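Local coordinates for protein putative glucoamylase (Bacteroides caccae ATCC 43185, PDB 4QT9) that is a putative glucoamylase that probably hydrolyses glycosidic bonds in alpha-glucan substrates and has an alpha/alpha toroid fold, at residues N63-G68 and H114-D119; K104-H109 and G121-F126; K129-D134 and S191-W196; V185-W190 and E197-I202. All blocks are in the same frame, centred on the assembly; numbering follows the deposited sequence. Where two conformers were deposited one is given.

Contact 1 (N63-G68 and H114-D119); sequences NVVTSG and HWWYGD
Strands 64-66 and 115-117 pair antiparallel in a three-stranded sheet of the alpha/alpha toroid, with Val65 and Trp116 as the hydrogen-bonded pair. Val65 N donates to Trp116 O at 2.9 Å. Trp116 N returns a bond to Val65 O at 3.1 Å. The ladder continues at both ends. Gly118 N donates to Asn63 O at 2.8 Å, and Ser67 N, at the start of helix 67-83, donates to His114 O. A CB on Gly118 would run into Asn63 O.

Val64, Thr66, Trp115 and Tyr117 share one face of the sheet. Val64 CG1 lies over the Trp115 indole, 3.8 Å from the centroid of its five-membered ring, a CH-pi contact. This branch stands anti to the backbone N (chi1 167°), which leaves CG2 to pack on Tyr117. Val65 and Trp116 occupy the other face. Val65 CG2 meets the indole edge at Trp116 CE3, 3.4 Å away. Ser67 CB packs on Trp116 CH2 at 3.6 Å. Beyond the two strands, Trp116 NE1 bonds Asp106 O and Phe101 meets the indole edge-to-face. A leucine in place of Trp116 would probably open a gap beside Ser67 and leave Asp106 O without its N-H mate.

At the loop end of the pairing, Asn63 ND2 donates to Asp119 OD2 at 3.2 Å, from above the carboxylate plane and at a bent angle of 138°. The pairing therefore probably rests mainly on backbone bonds and indole packing, and this last bond probably adds little.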
loop_
_atom_site.group_PDB
_atom_site.type_symbol
_atom_site.label_atom_id
_atom_site.label_comp_id
_atom_site.label_asym_id
_atom_site.label_seq_id
_atom_site.Cartn_x
_atom_site.Cartn_y
_atom_site.Cartn_z
ATOM N N ASN A 63 1.678 18.967 7.324
ATOM C CA ASN A 63 2.279 19.198 6.014
ATOM C C ASN A 63 3.307 18.126 5.604
ATOM O O ASN A 63 3.937 18.261 4.545
ATOM C CB ASN A 63 2.954 20.571 5.992
ATOM C CG ASN A 63 4.173 20.708 6.881
ATOM O OD1 ASN A 63 4.346 20.022 7.904
ATOM N ND2 ASN A 63 5.015 21.656 6.537
ATOM N N VAL A 64 3.509 17.099 6.452
ATOM C CA VAL A 64 4.449 16.014 6.186
ATOM C C VAL A 64 3.769 15.001 5.271
ATOM O O VAL A 64 2.749 14.419 5.638
ATOM C CB VAL A 64 5.010 15.382 7.481
ATOM C CG1 VAL A 64 5.737 14.073 7.196
ATOM C CG2 VAL A 64 5.928 16.366 8.211
ATOM N N VAL A 65 4.345 14.815 4.064
ATOM C CA VAL A 65 3.846 13.908 3.029
ATOM C C VAL A 65 4.624 12.590 3.060
ATOM O O VAL A 65 5.832 12.567 3.291
ATOM C CB VAL A 65 3.841 14.529 1.591
ATOM C CG1 VAL A 65 2.822 15.666 1.474
ATOM C CG2 VAL A 65 5.215 15.025 1.189
ATOM N N THR A 66 3.912 11.502 2.806
ATOM C CA THR A 66 4.474 10.151 2.819
ATOM C C THR A 66 4.655 9.679 1.365
ATOM O O THR A 66 3.751 9.842 0.561
ATOM C CB THR A 66 3.591 9.223 3.696
ATOM O OG1 THR A 66 4.120 7.901 3.657
ATOM C CG2 THR A 66 2.112 9.211 3.292
ATOM N N SER A 67 5.810 9.117 1.034
ATOM C CA SER A 67 6.071 8.635 -0.311
ATOM C C SER A 67 5.212 7.410 -0.661
ATOM O O SER A 67 4.545 7.428 -1.696
ATOM C CB SER A 67 7.559 8.333 -0.497
ATOM O OG SER A 67 8.046 7.509 0.550
ATOM N N GLY A 68 5.201 6.389 0.204
ATOM C CA GLY A 68 4.437 5.165 -0.010
ATOM C C GLY A 68 2.947 5.403 -0.147
ATOM O O GLY A 68 2.340 4.989 -1.141
ATOM N N HIS A 114 11.038 8.040 3.412
ATOM C CA HIS A 114 9.688 7.761 3.933
ATOM C C HIS A 114 8.822 9.037 3.923
ATOM O O HIS A 114 7.690 9.027 3.447
ATOM C CB HIS A 114 9.757 7.230 5.369
ATOM C CG HIS A 114 8.481 6.612 5.859
ATOM N ND1 HIS A 114 8.484 5.390 6.472
ATOM C CD2 HIS A 114 7.208 7.061 5.792
ATOM C CE1 HIS A 114 7.223 5.117 6.756
ATOM N NE2 HIS A 114 6.419 6.097 6.368
ATOM N N TRP A 115 9.390 10.141 4.405
ATOM C CA TRP A 115 8.698 11.430 4.518
ATOM C C TRP A 115 9.474 12.614 3.977
ATOM O O TRP A 115 10.694 12.649 4.082
ATOM C CB TRP A 115 8.487 11.754 6.008
ATOM C CG TRP A 115 7.493 10.937 6.774
ATOM C CD1 TRP A 115 6.347 10.372 6.293
ATOM C CD2 TRP A 115 7.444 10.794 8.202
ATOM N NE1 TRP A 115 5.618 9.826 7.326
ATOM C CE2 TRP A 115 6.262 10.081 8.513
ATOM C CE3 TRP A 115 8.286 11.210 9.257
ATOM C CZ2 TRP A 115 5.906 9.756 9.835
ATOM C CZ3 TRP A 115 7.911 10.926 10.568
ATOM C CH2 TRP A 115 6.740 10.201 10.846
ATOM N N TRP A 116 8.741 13.628 3.516
ATOM C CA TRP A 116 9.205 14.986 3.230
ATOM C C TRP A 116 8.269 15.981 3.864
ATOM O O TRP A 116 7.096 15.683 4.109
ATOM C CB TRP A 116 9.259 15.368 1.732
ATOM C CG TRP A 116 9.832 14.421 0.742
ATOM C CD1 TRP A 116 11.101 14.436 0.240
ATOM C CD2 TRP A 116 9.087 13.512 -0.074
ATOM N NE1 TRP A 116 11.220 13.512 -0.774
ATOM C CE2 TRP A 116 9.989 12.946 -1.003
ATOM C CE3 TRP A 116 7.754 13.056 -0.062
ATOM C CZ2 TRP A 116 9.591 11.993 -1.941
ATOM C CZ3 TRP A 116 7.369 12.099 -0.983
ATOM C CH2 TRP A 116 8.278 11.596 -1.923
ATOM N N TYR A 117 8.741 17.203 3.994
ATOM C CA TYR A 117 7.920 18.363 4.293
ATOM C C TYR A 117 7.407 18.756 2.921
ATOM O O TYR A 117 8.222 18.965 2.018
ATOM C CB TYR A 117 8.745 19.464 4.976
ATOM C CG TYR A 117 9.322 19.044 6.310
ATOM C CD1 TYR A 117 8.548 19.077 7.467
ATOM C CD2 TYR A 117 10.663 18.689 6.429
ATOM C CE1 TYR A 117 9.080 18.717 8.706
ATOM C CE2 TYR A 117 11.211 18.335 7.663
ATOM C CZ TYR A 117 10.416 18.352 8.799
ATOM O OH TYR A 117 10.963 18.015 10.020
ATOM N N GLY A 118 6.088 18.696 2.737
ATOM C CA GLY A 118 5.424 18.937 1.455
ATOM C C GLY A 118 5.629 20.303 0.828
ATOM O O GLY A 118 5.521 20.448 -0.396
ATOM N N ASP A 119 5.956 21.303 1.649
ATOM C CA ASP A 119 6.170 22.668 1.176
ATOM C C ASP A 119 7.594 22.911 0.672
ATOM O O ASP A 119 7.774 23.832 -0.125
ATOM C CB ASP A 119 5.812 23.711 2.258
ATOM C CG ASP A 119 6.304 23.437 3.676
ATOM O OD1 ASP A 119 7.182 22.562 3.851
ATOM O OD2 ASP A 119 5.809 24.104 4.611
#

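Contact 2 (K104-H109 and G121-F126); sequences KADRFH and GKVKPF
Gly121 O takes one hydrogen bond and one CH...O contact from the loop that follows helix 88-104. Asp106 N gives it a nearly straight hydrogen bond of 2.9 Å, with an N-H...O angle of 171°. Ala105 CA adds the weaker CH...O contact to Gly121 O at 3.4 Å. Gly121 comes close to this loop: a CB there would sit tightly against Ala105 CA. Its backbone phi is positive as well (78°), a value that glycine adopts readily.

The Asp106 side chain makes the second link. Asp106 OD2 accepts from Val123 N at 3.0 Å, and this donor stands above the carboxylate plane, well out of it. CG lies beside its own backbone N (chi1 -72°), which lets the carboxylate reach across while the backbone N holds Gly121. One residue thus binds residues 121 and 123 in turn.

These bonds tie the 104-109 loop to the start of strand 123-124, an outer strand of the three-stranded sheet. The neighbouring strand takes part too, since Ala105 packs on Trp116. Lys122 bends at its second side-chain torsion and brings CD to 3.9 Å from Asp106 OD2. Its NZ is 4.6 Å from Asp106 OD1, so the opposite charges are near but not in contact. Further along the loop, Phe108 turns a ring edge to Val123, with CZ at 3.9 Å from Val123 CG1.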
loop_
_atom_site.group_PDB
_atom_site.type_symbol
_atom_site.label_atom_id
_atom_site.label_comp_id
_atom_site.label_asym_id
_atom_site.label_seq_id
_atom_site.Cartn_x
_atom_site.Cartn_y
_atom_site.Cartn_z
ATOM N N LYS A 104 11.875 17.585 -7.778
ATOM C CA LYS A 104 12.598 18.517 -6.909
ATOM C C LYS A 104 12.917 17.986 -5.501
ATOM O O LYS A 104 13.949 18.368 -4.946
ATOM C CB LYS A 104 11.787 19.829 -6.779
ATOM C CG LYS A 104 11.896 20.699 -8.045
ATOM C CD LYS A 104 10.701 21.642 -8.281
ATOM C CE LYS A 104 10.854 23.007 -7.644
ATOM N NZ LYS A 104 9.857 23.980 -8.173
ATOM N N ALA A 105 12.045 17.126 -4.925
ATOM C CA ALA A 105 12.166 16.616 -3.554
ATOM C C ALA A 105 13.422 15.792 -3.372
ATOM O O ALA A 105 13.926 15.255 -4.345
ATOM C CB ALA A 105 10.949 15.796 -3.195
ATOM N N ASP A 106 13.943 15.718 -2.132
ATOM C CA ASP A 106 15.148 14.949 -1.781
ATOM C C ASP A 106 15.055 13.492 -2.182
ATOM O O ASP A 106 14.027 12.863 -1.986
ATOM C CB ASP A 106 15.414 15.023 -0.271
ATOM C CG ASP A 106 15.914 16.366 0.208
ATOM O OD1 ASP A 106 16.207 17.238 -0.656
ATOM O OD2 ASP A 106 16.024 16.550 1.452
ATOM N N ARG A 107 16.154 12.990 -2.782
ATOM C CA ARG A 107 16.352 11.620 -3.267
ATOM C C ARG A 107 17.709 11.126 -2.792
ATOM O O ARG A 107 18.608 11.937 -2.588
ATOM C CB ARG A 107 16.282 11.517 -4.809
ATOM C CG ARG A 107 15.037 12.098 -5.446
ATOM C CD ARG A 107 15.004 11.894 -6.948
ATOM N NE ARG A 107 14.665 10.510 -7.297
ATOM C CZ ARG A 107 14.382 10.103 -8.531
ATOM N NH1 ARG A 107 14.397 10.965 -9.543
ATOM N NH2 ARG A 107 14.081 8.829 -8.765
ATOM N N PHE A 108 17.854 9.807 -2.613
ATOM C CA PHE A 108 19.057 9.145 -2.112
ATOM C C PHE A 108 19.317 7.961 -2.989
ATOM O O PHE A 108 18.630 6.952 -2.893
ATOM C CB PHE A 108 18.844 8.774 -0.615
ATOM C CG PHE A 108 18.351 9.957 0.196
ATOM C CD1 PHE A 108 16.991 10.234 0.300
ATOM C CD2 PHE A 108 19.249 10.880 0.725
ATOM C CE1 PHE A 108 16.539 11.367 0.979
ATOM C CE2 PHE A 108 18.798 11.996 1.432
ATOM C CZ PHE A 108 17.443 12.223 1.560
ATOM N N HIS A 109 20.243 8.147 -3.944
ATOM C CA HIS A 109 20.607 7.200 -5.018
ATOM C C HIS A 109 19.326 6.878 -5.800
ATOM O O HIS A 109 19.007 5.721 -6.038
ATOM C CB HIS A 109 21.324 5.945 -4.474
ATOM C CG HIS A 109 22.750 6.201 -4.109
ATOM N ND1 HIS A 109 23.758 6.124 -5.048
ATOM C CD2 HIS A 109 23.288 6.546 -2.920
ATOM C CE1 HIS A 109 24.875 6.411 -4.403
ATOM N NE2 HIS A 109 24.643 6.681 -3.123
ATOM N N GLY A 121 10.035 19.936 0.200
ATOM C CA GLY A 121 10.547 18.720 -0.422
ATOM C C GLY A 121 11.791 18.190 0.265
ATOM O O GLY A 121 12.461 17.293 -0.248
ATOM N N LYS A 122 12.094 18.728 1.450
ATOM C CA LYS A 122 13.214 18.273 2.265
ATOM C C LYS A 122 12.802 17.048 3.078
ATOM O O LYS A 122 11.672 16.978 3.557
ATOM C CB LYS A 122 13.703 19.405 3.189
ATOM C CG LYS A 122 14.252 20.630 2.435
ATOM C CD LYS A 122 15.663 20.420 1.878
ATOM C CE LYS A 122 16.245 21.731 1.391
ATOM N NZ LYS A 122 17.463 21.530 0.569
ATOM N N VAL A 123 13.696 16.062 3.205
ATOM C CA VAL A 123 13.438 14.853 3.981
ATOM C C VAL A 123 13.075 15.176 5.453
ATOM O O VAL A 123 13.607 16.108 6.053
ATOM C CB VAL A 123 14.644 13.848 3.913
ATOM C CG1 VAL A 123 15.955 14.490 4.358
ATOM C CG2 VAL A 123 14.378 12.570 4.726
ATOM N N LYS A 124 12.155 14.395 6.012
ATOM C CA LYS A 124 11.871 14.435 7.423
ATOM C C LYS A 124 12.265 13.059 7.931
ATOM O O LYS A 124 11.665 12.058 7.508
ATOM C CB LYS A 124 10.432 14.833 7.800
ATOM C CG LYS A 124 10.256 14.721 9.319
ATOM C CD LYS A 124 8.845 14.972 9.835
ATOM C CE LYS A 124 8.790 14.867 11.338
ATOM N NZ LYS A 124 7.407 15.060 11.863
ATOM N N PRO A 125 13.306 12.979 8.797
ATOM C CA PRO A 125 13.733 11.654 9.294
ATOM C C PRO A 125 12.574 10.895 9.940
ATOM O O PRO A 125 11.776 11.493 10.658
ATOM C CB PRO A 125 14.849 11.972 10.290
ATOM C CG PRO A 125 15.375 13.339 9.837
ATOM C CD PRO A 125 14.121 14.071 9.383
ATOM N N PHE A 126 12.412 9.600 9.583
ATOM C CA PHE A 126 11.329 8.782 10.128
ATOM C C PHE A 126 11.758 8.184 11.491
ATOM O O PHE A 126 10.925 7.703 12.252
ATOM C CB PHE A 126 10.868 7.717 9.123
ATOM C CG PHE A 126 9.734 6.836 9.603
ATOM C CD1 PHE A 126 8.461 7.358 9.807
ATOM C CD2 PHE A 126 9.934 5.476 9.824
ATOM C CE1 PHE A 126 7.411 6.544 10.264
ATOM C CE2 PHE A 126 8.876 4.653 10.257
ATOM C CZ PHE A 126 7.624 5.197 10.491
#

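Contact 3 (K129-D134 and S191-W196)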
loop_
_atom_site.group_PDB
_atom_site.type_symbol
_atom_site.label_atom_id
_atom_site.label_comp_id
_atom_site.label_asym_id
_atom_site.label_seq_id
_atom_site.Cartn_x
_atom_site.Cartn_y
_atom_site.Cartn_z
ATOM N N LYS A 129 18.415 7.679 12.553
ATOM C CA LYS A 129 19.260 7.135 11.499
ATOM C C LYS A 129 18.478 6.823 10.190
ATOM O O LYS A 129 19.097 6.499 9.186
ATOM C CB LYS A 129 20.025 5.916 12.026
ATOM C CG LYS A 129 20.975 6.300 13.165
ATOM C CD LYS A 129 21.742 5.123 13.728
ATOM C CE LYS A 129 22.815 5.575 14.690
ATOM N NZ LYS A 129 23.608 4.426 15.209
ATOM N N ASP A 130 17.153 7.006 10.182
ATOM C CA ASP A 130 16.326 6.819 8.997
ATOM C C ASP A 130 16.061 8.218 8.386
ATOM O O ASP A 130 14.945 8.744 8.438
ATOM C CB ASP A 130 15.033 6.049 9.359
ATOM C CG ASP A 130 14.166 5.618 8.181
ATOM O OD1 ASP A 130 14.531 5.929 7.015
ATOM O OD2 ASP A 130 13.115 4.998 8.422
ATOM N N ASN A 131 17.131 8.838 7.864
ATOM C CA ASN A 131 17.121 10.195 7.288
ATOM C C ASN A 131 17.479 10.171 5.785
ATOM O O ASN A 131 17.896 11.169 5.224
ATOM C CB ASN A 131 18.127 11.079 8.064
ATOM C CG ASN A 131 19.588 10.652 7.947
ATOM O OD1 ASN A 131 19.924 9.523 7.578
ATOM N ND2 ASN A 131 20.493 11.530 8.304
ATOM N N GLY A 132 17.376 9.016 5.158
ATOM C CA GLY A 132 17.763 8.909 3.759
ATOM C C GLY A 132 16.720 8.184 2.957
ATOM O O GLY A 132 15.534 8.430 3.111
ATOM N N GLY A 133 17.170 7.306 2.083
ATOM C CA GLY A 133 16.276 6.524 1.253
ATOM C C GLY A 133 15.634 5.387 2.018
ATOM O O GLY A 133 16.212 4.841 2.961
ATOM N N ASP A 134 14.400 5.088 1.636
ATOM C CA ASP A 134 13.548 3.995 2.121
ATOM C C ASP A 134 13.077 3.283 0.860
ATOM O O ASP A 134 12.249 3.842 0.125
ATOM C CB ASP A 134 12.376 4.577 2.962
ATOM C CG ASP A 134 11.463 3.512 3.540
ATOM O OD1 ASP A 134 11.183 2.500 2.824
ATOM O OD2 ASP A 134 11.036 3.667 4.699
ATOM N N SER A 191 21.496 5.869 4.197
ATOM C CA SER A 191 21.608 7.237 4.677
ATOM C C SER A 191 22.906 7.885 4.201
ATOM O O SER A 191 23.954 7.244 4.294
ATOM C CB SER A 191 21.564 7.256 6.198
ATOM O OG SER A 191 22.049 8.499 6.677
ATOM N N PRO A 192 22.884 9.168 3.783
ATOM C CA PRO A 192 24.153 9.840 3.427
ATOM C C PRO A 192 25.053 10.091 4.644
ATOM O O PRO A 192 26.254 10.245 4.461
ATOM C CB PRO A 192 23.714 11.173 2.799
ATOM C CG PRO A 192 22.231 11.132 2.734
ATOM C CD PRO A 192 21.729 10.077 3.655
ATOM N N THR A 193 24.481 10.111 5.870
ATOM C CA THR A 193 25.203 10.372 7.117
ATOM C C THR A 193 25.534 9.067 7.859
ATOM O O THR A 193 26.661 8.884 8.320
ATOM C CB THR A 193 24.357 11.322 7.991
ATOM O OG1 THR A 193 24.184 12.548 7.283
ATOM C CG2 THR A 193 24.981 11.607 9.358
ATOM N N TYR A 194 24.545 8.186 7.999
ATOM C CA TYR A 194 24.728 6.951 8.751
ATOM C C TYR A 194 25.016 5.693 7.885
ATOM O O TYR A 194 25.190 4.612 8.452
ATOM C CB TYR A 194 23.501 6.718 9.649
ATOM C CG TYR A 194 23.262 7.844 10.638
ATOM C CD1 TYR A 194 24.019 7.949 11.804
ATOM C CD2 TYR A 194 22.275 8.801 10.412
ATOM C CE1 TYR A 194 23.798 8.978 12.719
ATOM C CE2 TYR A 194 22.035 9.825 11.328
ATOM C CZ TYR A 194 22.804 9.913 12.476
ATOM O OH TYR A 194 22.572 10.915 13.383
ATOM N N GLY A 195 25.096 5.845 6.559
ATOM C CA GLY A 195 25.367 4.750 5.628
ATOM C C GLY A 195 24.355 3.621 5.682
ATOM O O GLY A 195 23.152 3.851 5.504
ATOM N N TRP A 196 24.847 2.402 5.984
ATOM C CA TRP A 196 24.047 1.176 6.092
ATOM C C TRP A 196 23.682 0.810 7.555
ATOM O O TRP A 196 23.179 -0.295 7.761
ATOM C CB TRP A 196 24.798 -0.013 5.427
ATOM C CG TRP A 196 25.157 0.241 3.985
ATOM C CD1 TRP A 196 26.383 0.593 3.491
ATOM C CD2 TRP A 196 24.245 0.285 2.872
ATOM N NE1 TRP A 196 26.294 0.857 2.146
ATOM C CE2 TRP A 196 24.996 0.658 1.733
ATOM C CE3 TRP A 196 22.856 0.059 2.729
ATOM C CZ2 TRP A 196 24.411 0.806 0.469
ATOM C CZ3 TRP A 196 22.284 0.194 1.470
ATOM C CH2 TRP A 196 23.055 0.564 0.361
#
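Lys129 lies across one face of the Tyr194 ring, at about a right angle to that side chain. Its CG is centred over the ring, 3.7 Å from the centroid, a CH-pi contact. The chain is extended beyond CG and carries NZ past the ring to a salt bridge with Glu197. Tyr194 OH bonds Gln128.

Asn131 comes next and supplies the polar link. Its OD1 accepts from Ser191 OG, in the carbonyl plane and on a lone pair, at a short 2.5 Å. The same OD1 sits at the edge of the Tyr194 ring, near its plane. Gly132 then runs close beside Ser191, where a CB would clash with Ser191 CA. Pro192 CD also packs on Gly132 CA, at 4.1 Å.

Ser191 OG accepts as well as donates. Thr193 N reaches it at 3.0 Å, an ST turn, and Tyr194 N at 2.8 Å, an ST motif. With an alanine here, Asn131 OD1 is likely to lose its donor, and the Thr193 and Tyr194 N-H groups their common acceptor. One hydroxyl thus joins the approach to strand 133-134 to the loop after strand 189-190, and its two accepted bonds leave its proton for Asn131.

Contact 4 (V185-W190 and E197-I202)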
loop_
_atom_site.group_PDB
_atom_site.type_symbol
_atom_site.label_atom_id
_atom_site.label_comp_id
_atom_site.label_asym_id
_atom_site.label_seq_id
_atom_site.Cartn_x
_atom_site.Cartn_y
_atom_site.Cartn_z
ATOM N N VAL A 185 20.559 -9.468 -2.093
ATOM C CA VAL A 185 19.463 -9.046 -1.206
ATOM C C VAL A 185 19.331 -7.534 -1.351
ATOM O O VAL A 185 20.304 -6.868 -1.730
ATOM C CB VAL A 185 19.752 -9.473 0.272
ATOM C CG1 VAL A 185 20.960 -8.718 0.853
ATOM C CG2 VAL A 185 18.512 -9.317 1.165
ATOM N N LEU A 186 18.154 -6.992 -1.025
ATOM C CA LEU A 186 17.934 -5.550 -1.018
ATOM C C LEU A 186 17.804 -5.069 0.414
ATOM O O LEU A 186 17.074 -5.675 1.192
ATOM C CB LEU A 186 16.669 -5.170 -1.819
ATOM C CG LEU A 186 16.735 -5.405 -3.320
ATOM C CD1 LEU A 186 15.350 -5.346 -3.928
ATOM C CD2 LEU A 186 17.683 -4.395 -3.981
ATOM N N TYR A 187 18.502 -3.987 0.755
ATOM C CA TYR A 187 18.403 -3.358 2.076
ATOM C C TYR A 187 17.299 -2.306 2.050
ATOM O O TYR A 187 17.077 -1.643 1.030
ATOM C CB TYR A 187 19.745 -2.742 2.493
ATOM C CG TYR A 187 20.737 -3.777 2.968
ATOM C CD1 TYR A 187 21.470 -4.542 2.059
ATOM C CD2 TYR A 187 20.948 -3.996 4.325
ATOM C CE1 TYR A 187 22.371 -5.514 2.493
ATOM C CE2 TYR A 187 21.841 -4.971 4.771
ATOM C CZ TYR A 187 22.562 -5.716 3.850
ATOM O OH TYR A 187 23.461 -6.652 4.283
ATOM N N TRP A 188 16.577 -2.167 3.168
ATOM C CA TRP A 188 15.468 -1.242 3.287
ATOM C C TRP A 188 15.920 0.227 3.185
ATOM O O TRP A 188 15.266 1.023 2.497
ATOM C CB TRP A 188 14.753 -1.476 4.646
ATOM C CG TRP A 188 13.340 -0.968 4.710
ATOM C CD1 TRP A 188 12.907 0.302 4.442
ATOM C CD2 TRP A 188 12.199 -1.684 5.213
ATOM N NE1 TRP A 188 11.557 0.405 4.681
ATOM C CE2 TRP A 188 11.102 -0.789 5.191
ATOM C CE3 TRP A 188 11.997 -3.001 5.687
ATOM C CZ2 TRP A 188 9.812 -1.181 5.577
ATOM C CZ3 TRP A 188 10.715 -3.400 6.027
ATOM C CH2 TRP A 188 9.637 -2.498 5.970
ATOM N N HIS A 189 17.024 0.577 3.893
ATOM C CA HIS A 189 17.520 1.948 3.992
ATOM C C HIS A 189 18.957 2.182 3.622
ATOM O O HIS A 189 19.818 1.310 3.730
ATOM C CB HIS A 189 17.388 2.472 5.436
ATOM C CG HIS A 189 16.155 2.047 6.159
ATOM N ND1 HIS A 189 16.135 0.891 6.911
ATOM C CD2 HIS A 189 14.963 2.674 6.281
ATOM C CE1 HIS A 189 14.934 0.855 7.466
ATOM N NE2 HIS A 189 14.189 1.886 7.082
ATOM N N TRP A 190 19.213 3.441 3.286
ATOM C CA TRP A 190 20.524 4.014 3.027
ATOM C C TRP A 190 20.487 5.467 3.428
ATOM O O TRP A 190 19.575 6.217 3.038
ATOM C CB TRP A 190 21.023 3.851 1.577
ATOM C CG TRP A 190 22.382 4.459 1.394
ATOM C CD1 TRP A 190 23.577 3.908 1.759
ATOM C CD2 TRP A 190 22.675 5.795 0.951
ATOM N NE1 TRP A 190 24.592 4.805 1.558
ATOM C CE2 TRP A 190 24.073 5.967 1.039
ATOM C CE3 TRP A 190 21.888 6.864 0.482
ATOM C CZ2 TRP A 190 24.715 7.145 0.620
ATOM C CZ3 TRP A 190 22.517 8.043 0.093
ATOM C CH2 TRP A 190 23.914 8.174 0.155
ATOM N N GLU A 197 23.869 1.730 8.545
ATOM C CA GLU A 197 23.643 1.487 9.988
ATOM C C GLU A 197 22.238 0.952 10.376
ATOM O O GLU A 197 22.131 0.248 11.390
ATOM C CB GLU A 197 23.964 2.725 10.831
ATOM C CG GLU A 197 25.424 2.742 11.255
ATOM C CD GLU A 197 25.981 4.079 11.709
ATOM O OE1 GLU A 197 25.439 4.663 12.677
ATOM O OE2 GLU A 197 26.994 4.519 11.118
HETATM N N MSE A 198 21.191 1.216 9.569
HETATM C CA MSE A 198 19.854 0.652 9.838
HETATM C C MSE A 198 19.896 -0.863 9.665
HETATM O O MSE A 198 19.152 -1.579 10.326
HETATM C CB MSE A 198 18.775 1.276 8.944
HETATM C CG MSE A 198 18.507 2.751 9.248
HETATM SE SE MSE A 198 17.361 2.998 10.778
HETATM C CE MSE A 198 18.671 2.713 12.244
ATOM N N ASP A 199 20.781 -1.338 8.775
ATOM C CA ASP A 199 21.086 -2.749 8.514
ATOM C C ASP A 199 19.831 -3.661 8.516
ATOM O O ASP A 199 19.692 -4.542 9.374
ATOM C CB ASP A 199 22.114 -3.234 9.558
ATOM C CG ASP A 199 22.597 -4.650 9.353
ATOM O OD1 ASP A 199 22.942 -4.996 8.206
ATOM O OD2 ASP A 199 22.581 -5.431 10.337
ATOM N N PHE A 200 18.930 -3.445 7.546
ATOM C CA PHE A 200 17.734 -4.269 7.439
ATOM C C PHE A 200 17.656 -4.935 6.045
ATOM O O PHE A 200 16.993 -4.388 5.164
ATOM C CB PHE A 200 16.470 -3.436 7.720
ATOM C CG PHE A 200 15.236 -4.220 8.101
ATOM C CD1 PHE A 200 14.751 -5.234 7.282
ATOM C CD2 PHE A 200 14.527 -3.912 9.254
ATOM C CE1 PHE A 200 13.614 -5.963 7.634
ATOM C CE2 PHE A 200 13.380 -4.636 9.599
ATOM C CZ PHE A 200 12.929 -5.652 8.778
ATOM N N PRO A 201 18.295 -6.116 5.818
ATOM C CA PRO A 201 18.118 -6.806 4.510
ATOM C C PRO A 201 16.697 -7.398 4.464
ATOM O O PRO A 201 16.270 -7.952 5.466
ATOM C CB PRO A 201 19.228 -7.856 4.505
ATOM C CG PRO A 201 19.549 -8.095 5.946
ATOM C CD PRO A 201 19.087 -6.927 6.769
ATOM N N ILE A 202 15.941 -7.248 3.357
ATOM C CA ILE A 202 14.539 -7.693 3.357
ATOM C C ILE A 202 14.353 -9.139 2.874
ATOM O O ILE A 202 14.630 -9.488 1.713
ATOM C CB ILE A 202 13.634 -6.694 2.582
ATOM C CG1 ILE A 202 13.604 -5.345 3.310
ATOM C CG2 ILE A 202 12.210 -7.233 2.387
ATOM C CD1 ILE A 202 13.524 -4.163 2.398
HETATM O O HOH W 1 18.400 -0.999 5.937
HETATM O O HOH W 2 20.613 0.449 5.938
#
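Trp188 and Phe200 form a T-shaped pair, with the edge of the indole toward the face of the phenyl ring. The centroid of the Trp188 six-membered ring is 5.1 Å from that of Phe200, and the planes stand at 66°. Both side chains have CG anti to the backbone N (chi1 of Trp188 -159°), and they run side by side. On the other side of the backbone, Pro201 CB sits over the Tyr187 ring, 4.1 Å from its centroid, a CH-pi contact. Val185 CG2 touches the same Pro201 CB at 3.7 Å. His189 ND1 packs on CB of Met198, a selenomethionine, at 3.4 Å. The selenium stands farther off, above the imidazole face.

Two backbone bonds hold the segments together. Ile202 N donates to Leu186 O at 2.9 Å, and Trp188 N to Phe200 O at 3.0 Å. They flank a single bridge between Tyr187 and Pro201, where two roughly antiparallel segments, joined by the loop 191-196, come together. Past the bridge a water takes over, accepting from both His189 N and Phe200 N.

Farther out, Tyr212 OH of helix 209-217 bonds Leu186 N and Ile202 O, so it grips both segments. Val136 of helix 135-152 packs on Trp188, and Trp188 NE1 makes a weak bond to Asp134 OD1. A bound acetate, probably from the crystallisation liquor, lies about 4 Å from the Trp188 side chain.

How the contacts relate
From the N terminus, contact 1 closes first, joining 63-68 to 114-119 around helices 67-83 and 88-104. Contact 2 opens inside that loop and crosses it, reaching on to 121-126. Both share the three-stranded sheet, where strand 115-117 lies beside strand 123-124. Contact 3 opens after both have closed. It spans helices 135-152 and 157-172. Contact 4 crosses contact 3 and closes the shorter loop 185-202. These two meet in the small sheet of strands 133-134 and 189-190, through Gly133 N and Trp190 O. The two crossed pairs lie in series, and Phe108 joins them by packing on Gly132 and Pro192.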